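Local coordinates for fucolectin-related protein (PDB 2WMF) that probably hydrolyses host blood-group carbohydrate antigens, acting as the catalytic module of a pneumococcal family 98 glycoside hydrolase, at residues I190-T195 with H378-K383; K336-N341 with A393-K398; H180-W185 with A220-I225. All blocks are in the same frame, centred on the assembly; numbering follows the deposited sequence.

Contact 1. Residues I190-T195 with H378-K383; sequences IMNDPT and HEKIDK
The imidazole of His378 meets Met191 and Asn192 at the end of helix 184-192, an example of a ring held by both its nitrogens and packed on one face. From CB, which points toward the helix, CG is set trans to the backbone N (chi1 -167°), and a second torsion close to a right angle turns one ring face to Met191. CG lies 4.1 Å from Met191 CB, CD2 comes closer, and NE2 is nearest at 3.5 Å. This CH-pi contact puts Met191 CB 20° off the ring normal, displaced toward the rim. CE1 approaches the backbone, 3.5 Å from Asn192 N. ND1 turns back to its own type I turn and accepts the N-H of Lys380 at 3.1 Å, the donor tilted 20° out of the ring plane. NE2 hydrogen-bonds to Glu188 O, one helical turn before Asn192. Beside the ring, Lys380 lays its CG 3.7 Å from Met191 O, while the carboxylate of Glu379, close to Asn192, forms a salt bridge with Arg345. Because ND1 accepts a backbone N-H and NE2 faces a carbonyl oxygen, His378 is probably neutral with its proton on NE2, joining the barrel helix to the turn after strand 376-377.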
# COMPACT_ATOMS: atom_id res chain seq x y z
N ILE A 190 -5.08 17.12 11.62
CA ILE A 190 -3.63 17.38 11.48
C ILE A 190 -3.37 18.61 10.62
O ILE A 190 -2.57 19.46 11.01
CB ILE A 190 -2.86 16.13 10.91
CG1 ILE A 190 -3.01 14.96 11.89
CG2 ILE A 190 -1.41 16.45 10.53
CD1 ILE A 190 -2.72 15.25 13.29
N MET A 191 -3.99 18.69 9.46
CA MET A 191 -3.71 19.78 8.52
C MET A 191 -4.42 21.10 8.88
O MET A 191 -4.10 22.16 8.34
CB MET A 191 -3.90 19.34 7.06
CG MET A 191 -3.13 20.15 6.01
SD MET A 191 -1.34 20.11 6.24
CE MET A 191 -0.89 18.48 5.55
N ASN A 192 -5.41 21.06 9.78
CA ASN A 192 -5.92 22.30 10.42
C ASN A 192 -4.95 22.91 11.44
O ASN A 192 -5.10 24.08 11.80
CB ASN A 192 -7.31 22.04 11.10
CG ASN A 192 -8.49 22.07 10.11
OD1 ASN A 192 -9.47 21.29 10.27
ND2 ASN A 192 -8.42 22.93 9.11
N ASP A 193 -3.97 22.14 11.90
CA ASP A 193 -2.95 22.69 12.82
C ASP A 193 -2.13 23.76 12.11
O ASP A 193 -1.54 23.48 11.07
CB ASP A 193 -2.02 21.62 13.38
CG ASP A 193 -1.02 22.20 14.36
OD1 ASP A 193 -1.39 22.38 15.54
OD2 ASP A 193 0.12 22.48 13.96
N PRO A 194 -2.07 25.00 12.66
CA PRO A 194 -1.36 26.02 11.91
C PRO A 194 0.13 25.77 11.77
O PRO A 194 0.69 26.08 10.74
CB PRO A 194 -1.60 27.29 12.72
CG PRO A 194 -2.10 26.89 13.98
CD PRO A 194 -2.73 25.54 13.84
N THR A 195 0.73 25.16 12.78
CA THR A 195 2.17 24.86 12.74
C THR A 195 2.50 23.84 11.65
O THR A 195 3.42 24.01 10.86
CB THR A 195 2.70 24.42 14.12
OG1 THR A 195 2.29 25.36 15.14
CG2 THR A 195 4.28 24.28 14.15
N HIS A 378 -8.50 19.63 1.37
CA HIS A 378 -8.66 20.10 2.75
C HIS A 378 -9.19 21.54 2.79
O HIS A 378 -8.95 22.35 1.87
CB HIS A 378 -7.30 20.00 3.43
CG HIS A 378 -7.35 20.14 4.92
ND1 HIS A 378 -7.29 21.37 5.55
CD2 HIS A 378 -7.40 19.20 5.89
CE1 HIS A 378 -7.32 21.17 6.87
NE2 HIS A 378 -7.37 19.86 7.10
N GLU A 379 -9.90 21.88 3.86
CA GLU A 379 -10.48 23.20 4.02
C GLU A 379 -9.48 24.36 4.02
O GLU A 379 -9.87 25.49 3.72
CB GLU A 379 -11.29 23.26 5.33
CG GLU A 379 -10.47 23.17 6.59
CD GLU A 379 -11.27 22.68 7.78
OE1 GLU A 379 -11.72 23.57 8.54
OE2 GLU A 379 -11.43 21.45 7.94
N LYS A 380 -8.22 24.08 4.36
CA LYS A 380 -7.19 25.11 4.45
C LYS A 380 -6.68 25.56 3.07
O LYS A 380 -5.99 26.60 2.95
CB LYS A 380 -6.05 24.63 5.34
CG LYS A 380 -6.39 24.63 6.82
CD LYS A 380 -6.46 26.07 7.40
CE LYS A 380 -6.84 26.14 8.87
NZ LYS A 380 -8.23 25.63 9.12
N ILE A 381 -7.01 24.79 2.04
CA ILE A 381 -6.78 25.18 0.64
C ILE A 381 -7.96 26.04 0.16
O ILE A 381 -9.11 25.61 0.17
CB ILE A 381 -6.63 23.93 -0.29
CG1 ILE A 381 -5.53 22.98 0.22
CG2 ILE A 381 -6.34 24.39 -1.74
CD1 ILE A 381 -4.11 23.58 0.33
N ASP A 382 -7.70 27.28 -0.25
CA ASP A 382 -8.76 28.13 -0.79
C ASP A 382 -9.36 27.64 -2.10
O ASP A 382 -8.71 26.98 -2.90
CB ASP A 382 -8.25 29.57 -1.03
CG ASP A 382 -7.75 30.25 0.22
OD1 ASP A 382 -7.92 29.72 1.36
OD2 ASP A 382 -7.14 31.33 0.05
N LYS A 383 -10.62 27.98 -2.33
CA LYS A 383 -11.29 27.55 -3.54
C LYS A 383 -10.58 28.06 -4.79
O LYS A 383 -10.46 27.34 -5.78
CB LYS A 383 -12.75 27.96 -3.54
CG LYS A 383 -13.65 27.05 -4.42
CD LYS A 383 -15.14 27.35 -4.22
CE LYS A 383 -16.06 26.46 -5.07
NZ LYS A 383 -17.52 26.56 -4.58

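Contact 2. Residues K336-N341 with A393-K398; sequences KAVFWN and AKILTK
Val338 and Ile395 face the same side of a small parallel beta sheet, their CG2 and CG1 atoms 4.3 Å apart, and illustrate how parallel neighbours share one apolar face. Strand 337-340 is the middle of three, between 376-377 and 394-396; helix 383-389 makes the crossover from one outer strand to the other and covers this face through Ile386, which touches Val338, Trp340 and Ile395. Farther along, Trp340 CB rests on Ile395 CG2 at 3.8 Å, and the edge of its indole lies alongside Thr397, CE3 meeting CG2. The other face carries Ala337, Phe339, Lys394 and Leu396, with helix 406-413 packed on Ala337 and Lys394. Here Phe339, its ring carried anti to the backbone N (chi1 -176°), swings toward the partner strand: CD1 lies 4.2 Å from Leu396 CB, Leu396 O sits over one ring face, and CZ comes up to Lys398 N.

Between the two faces runs the parallel ladder. Lys394 N binds Lys336 O and Val338 N binds Lys394 O, each at 2.9 Å; Leu396 N and Val338 O then Trp340 N and Leu396 O carry it on. The first differs from the others, its donor standing 35° out of the carbonyl plane. At the polar rim Lys394 NZ pairs with Glu402, and Thr397 OG1 is held by Glu343. Past the last ladder bond, a water spans the widening gap, giving a hydrogen to Trp340 O at 2.6 Å and accepting one from Lys398 N at 2.9 Å.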
# COMPACT_ATOMS: atom_id res chain seq x y z
N LYS A 336 -11.95 14.76 -13.01
CA LYS A 336 -13.12 15.51 -13.47
C LYS A 336 -13.89 16.23 -12.35
O LYS A 336 -14.67 17.16 -12.62
CB LYS A 336 -14.08 14.59 -14.22
CG LYS A 336 -13.47 13.74 -15.35
CD LYS A 336 -12.80 14.54 -16.40
CE LYS A 336 -12.18 13.58 -17.42
NZ LYS A 336 -11.54 14.31 -18.56
N ALA A 337 -13.72 15.78 -11.12
CA ALA A 337 -14.33 16.42 -9.95
C ALA A 337 -13.47 16.19 -8.74
O ALA A 337 -12.78 15.17 -8.65
CB ALA A 337 -15.76 15.85 -9.66
N VAL A 338 -13.52 17.16 -7.80
CA VAL A 338 -12.94 17.01 -6.47
C VAL A 338 -13.99 17.34 -5.44
O VAL A 338 -14.97 18.05 -5.74
CB VAL A 338 -11.68 17.91 -6.23
CG1 VAL A 338 -10.63 17.62 -7.26
CG2 VAL A 338 -12.02 19.42 -6.22
N PHE A 339 -13.81 16.81 -4.24
CA PHE A 339 -14.64 17.20 -3.11
C PHE A 339 -13.79 18.08 -2.21
O PHE A 339 -12.75 17.64 -1.69
CB PHE A 339 -15.16 16.00 -2.34
CG PHE A 339 -16.10 16.38 -1.21
CD1 PHE A 339 -17.48 16.43 -1.41
CD2 PHE A 339 -15.60 16.76 0.02
CE1 PHE A 339 -18.33 16.81 -0.40
CE2 PHE A 339 -16.44 17.16 1.04
CZ PHE A 339 -17.80 17.18 0.83
N TRP A 340 -14.25 19.32 -2.02
CA TRP A 340 -13.62 20.28 -1.12
C TRP A 340 -14.34 20.35 0.21
O TRP A 340 -15.59 20.50 0.25
CB TRP A 340 -13.64 21.68 -1.74
CG TRP A 340 -12.94 22.75 -0.94
CD1 TRP A 340 -11.73 22.65 -0.33
CD2 TRP A 340 -13.39 24.08 -0.74
NE1 TRP A 340 -11.40 23.85 0.28
CE2 TRP A 340 -12.41 24.74 0.05
CE3 TRP A 340 -14.56 24.77 -1.08
CZ2 TRP A 340 -12.55 26.07 0.46
CZ3 TRP A 340 -14.69 26.11 -0.67
CH2 TRP A 340 -13.70 26.72 0.11
N ASN A 341 -13.55 20.21 1.27
CA ASN A 341 -14.03 20.23 2.65
C ASN A 341 -14.40 21.62 3.14
O ASN A 341 -14.70 21.78 4.32
CB ASN A 341 -12.98 19.69 3.62
CG ASN A 341 -13.05 18.21 3.84
OD1 ASN A 341 -13.88 17.49 3.27
ND2 ASN A 341 -12.19 17.74 4.74
N ALA A 393 -11.84 20.74 -13.40
CA ALA A 393 -12.65 19.89 -12.50
C ALA A 393 -13.84 20.63 -11.88
O ALA A 393 -13.74 21.81 -11.55
CB ALA A 393 -11.76 19.35 -11.39
N LYS A 394 -14.95 19.92 -11.70
CA LYS A 394 -16.04 20.43 -10.89
C LYS A 394 -15.62 20.38 -9.44
O LYS A 394 -15.05 19.38 -8.98
CB LYS A 394 -17.29 19.58 -11.06
CG LYS A 394 -18.40 19.87 -10.03
CD LYS A 394 -19.18 21.16 -10.36
CE LYS A 394 -20.48 21.24 -9.54
NZ LYS A 394 -21.27 22.43 -9.96
N ILE A 395 -15.85 21.47 -8.72
CA ILE A 395 -15.61 21.48 -7.27
C ILE A 395 -16.93 21.16 -6.53
O ILE A 395 -17.89 21.95 -6.52
CB ILE A 395 -14.99 22.81 -6.79
CG1 ILE A 395 -13.74 23.16 -7.60
CG2 ILE A 395 -14.69 22.78 -5.26
CD1 ILE A 395 -13.18 24.51 -7.27
N LEU A 396 -17.01 19.97 -5.96
CA LEU A 396 -18.18 19.57 -5.14
C LEU A 396 -17.91 19.97 -3.70
O LEU A 396 -16.78 19.91 -3.25
CB LEU A 396 -18.43 18.05 -5.22
CG LEU A 396 -18.99 17.56 -6.55
CD1 LEU A 396 -18.97 16.04 -6.61
CD2 LEU A 396 -20.40 18.12 -6.78
N THR A 397 -18.95 20.40 -3.01
CA THR A 397 -18.88 20.63 -1.57
C THR A 397 -20.10 19.94 -0.94
O THR A 397 -20.97 19.41 -1.65
CB THR A 397 -18.91 22.13 -1.22
OG1 THR A 397 -20.23 22.66 -1.43
CG2 THR A 397 -17.86 22.94 -2.00
N LYS A 398 -20.15 19.91 0.39
CA LYS A 398 -21.22 19.23 1.06
C LYS A 398 -22.56 19.87 0.74
O LYS A 398 -23.56 19.19 0.77
CB LYS A 398 -21.01 19.24 2.56
CG LYS A 398 -22.05 18.35 3.34
CD LYS A 398 -21.69 18.19 4.80
CE LYS A 398 -22.86 17.61 5.56
NZ LYS A 398 -22.48 17.37 6.91
O HOH W 1 -17.74 21.01 1.67

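Contact 3. Residues H180-W185 with A220-I225; sequences HDHEKW and AGTDSI
Thr222 stands across the imidazole of His182, its OG1 3.6 Å above the ring plane and over the centre; one threonine here packs on a ring through its carbons and bonds a backbone through its oxygen. CB makes a CH-pi contact over the face, 4.0 Å from the His182 centroid, and the methyl CG2 reaches His182 CD2 at 3.4 Å. OG1 accepts the N-H of Glu183 at 3.1 Å, in a bent bond of 143°. With OG1 beside its own backbone N (chi1 -63°), the same oxygen reaches Asp218 O one turn back in the helix; as that partner is a carbonyl, the hydroxyl proton is directed there and OG1 remains an acceptor for Glu183.

Next along the chain, Lys184 lies against helix 219-231. Its CE runs over Gly221 CA at 3.6 Å, a close approach that the lack of a side chain on Gly221 permits, and Ile225 CD1 reaches Lys184 CA at a similar distance, the two side chains crossing at about a right angle. The ammonium beyond is gripped by Asp218 and Glu361, and Glu361 also receives Gly221 N, so the buried charge has two carboxylate partners.

Farther out, Glu183 occupies the N-cap position of helix 184-192, and its OE1 takes the indole N-H of Trp185 NE1 at 2.9 Å, in the plane of the indole. A water bound to Asp223 OD1 makes only a weak link to His182 NE2.

The contact lies where strand 176-180 of the (beta/alpha)8 (TIM) barrel ends and its chain turns into helix 184-192. Helix 219-231 follows the neighbouring strand 207-212, whose Thr211 touches both His182 and Thr222, while Trp187 of helix 184-192 packs on Thr222 and Ile225.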
# COMPACT_ATOMS: atom_id res chain seq x y z
N HIS A 180 2.65 7.93 8.93
CA HIS A 180 1.60 6.93 8.65
C HIS A 180 0.48 7.11 9.66
O HIS A 180 0.68 7.03 10.89
CB HIS A 180 2.13 5.50 8.80
CG HIS A 180 3.08 5.05 7.73
ND1 HIS A 180 2.67 4.70 6.46
CD2 HIS A 180 4.41 4.81 7.78
CE1 HIS A 180 3.72 4.30 5.76
NE2 HIS A 180 4.79 4.34 6.53
N ASP A 181 -0.74 7.34 9.16
CA ASP A 181 -1.91 7.50 10.05
C ASP A 181 -3.18 7.39 9.22
O ASP A 181 -3.12 7.14 8.01
CB ASP A 181 -1.82 8.82 10.87
CG ASP A 181 -1.74 8.58 12.35
OD1 ASP A 181 -2.40 7.62 12.81
OD2 ASP A 181 -0.99 9.34 13.03
N HIS A 182 -4.32 7.48 9.88
CA HIS A 182 -5.57 7.05 9.27
C HIS A 182 -6.76 7.80 9.84
O HIS A 182 -6.69 8.32 10.96
CB HIS A 182 -5.75 5.54 9.47
CG HIS A 182 -6.39 4.87 8.32
ND1 HIS A 182 -7.66 4.36 8.32
CD2 HIS A 182 -5.91 4.70 7.06
CE1 HIS A 182 -7.93 3.85 7.13
NE2 HIS A 182 -6.89 4.07 6.34
N GLU A 183 -7.85 7.77 9.06
CA GLU A 183 -9.18 8.27 9.36
C GLU A 183 -9.39 9.68 8.90
O GLU A 183 -8.48 10.51 8.99
CB GLU A 183 -9.56 8.04 10.84
CG GLU A 183 -9.49 6.51 11.23
CD GLU A 183 -9.98 6.21 12.65
OE1 GLU A 183 -10.82 6.96 13.18
OE2 GLU A 183 -9.57 5.17 13.19
N LYS A 184 -10.59 9.97 8.45
CA LYS A 184 -10.91 11.26 7.85
C LYS A 184 -10.76 12.40 8.88
O LYS A 184 -10.08 13.38 8.64
CB LYS A 184 -12.33 11.28 7.29
CG LYS A 184 -12.61 10.25 6.16
CD LYS A 184 -14.10 9.91 6.05
CE LYS A 184 -14.39 8.68 5.21
NZ LYS A 184 -15.70 7.98 5.56
N TRP A 185 -11.44 12.27 10.03
CA TRP A 185 -11.40 13.34 11.06
C TRP A 185 -9.94 13.60 11.49
O TRP A 185 -9.57 14.75 11.75
CB TRP A 185 -12.28 12.95 12.27
CG TRP A 185 -11.66 11.86 13.06
CD1 TRP A 185 -11.77 10.49 12.84
CD2 TRP A 185 -10.75 12.01 14.15
NE1 TRP A 185 -10.94 9.81 13.72
CE2 TRP A 185 -10.32 10.71 14.54
CE3 TRP A 185 -10.23 13.12 14.85
CZ2 TRP A 185 -9.44 10.51 15.58
CZ3 TRP A 185 -9.32 12.90 15.89
CH2 TRP A 185 -8.92 11.62 16.21
N ALA A 220 -11.59 4.54 2.10
CA ALA A 220 -11.76 5.32 0.85
C ALA A 220 -11.50 6.82 1.16
O ALA A 220 -10.72 7.52 0.45
CB ALA A 220 -13.17 5.10 0.24
N GLY A 221 -12.09 7.32 2.24
CA GLY A 221 -11.89 8.70 2.62
C GLY A 221 -10.43 9.03 2.89
O GLY A 221 -9.95 10.13 2.58
N THR A 222 -9.70 8.08 3.49
CA THR A 222 -8.33 8.33 3.86
C THR A 222 -7.48 8.43 2.59
O THR A 222 -6.63 9.31 2.47
CB THR A 222 -7.76 7.29 4.86
OG1 THR A 222 -8.50 7.34 6.10
CG2 THR A 222 -6.24 7.53 5.18
N ASP A 223 -7.68 7.50 1.67
CA ASP A 223 -7.01 7.57 0.36
C ASP A 223 -7.27 8.92 -0.32
O ASP A 223 -6.36 9.50 -0.95
CB ASP A 223 -7.43 6.46 -0.55
CG ASP A 223 -6.75 5.11 -0.26
OD1 ASP A 223 -5.80 5.06 0.53
OD2 ASP A 223 -7.14 4.10 -0.91
N SER A 224 -8.51 9.39 -0.27
CA SER A 224 -8.91 10.64 -0.95
C SER A 224 -8.20 11.84 -0.33
O SER A 224 -7.73 12.78 -1.04
CB SER A 224 -10.43 10.85 -0.90
OG SER A 224 -11.10 9.93 -1.74
N ILE A 225 -8.17 11.90 0.99
CA ILE A 225 -7.60 13.04 1.71
C ILE A 225 -6.08 13.04 1.61
O ILE A 225 -5.45 14.08 1.38
CB ILE A 225 -8.02 13.01 3.22
CG1 ILE A 225 -9.50 13.30 3.36
CG2 ILE A 225 -7.22 14.01 4.05
CD1 ILE A 225 -10.02 13.05 4.81
O HOH W 2 -6.87 4.03 2.97

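In the fold
Contacts 1 and 3 both use helix 184-192, at its end and its beginning, with centres about 15 Å apart. Contact 2 meets contact 1 directly, Trp340 NE1 lying 2.9 Å from Ile381 O. Contacts 2 and 3 do not touch; their centres are about 17 Å apart and their nearest atoms about 5 Å. Indirect links run from Ser224 to Val376 of the adjoining sheet strand and from Asn341 to Glu188 of helix 184-192. Of the three, only contact 1 bridges barrel and sheet; contact 3 lies inside the barrel and contact 2 inside the sheet. Contact 3 sits at the C-terminal end of a barrel strand, where such barrels usually carry their active sites.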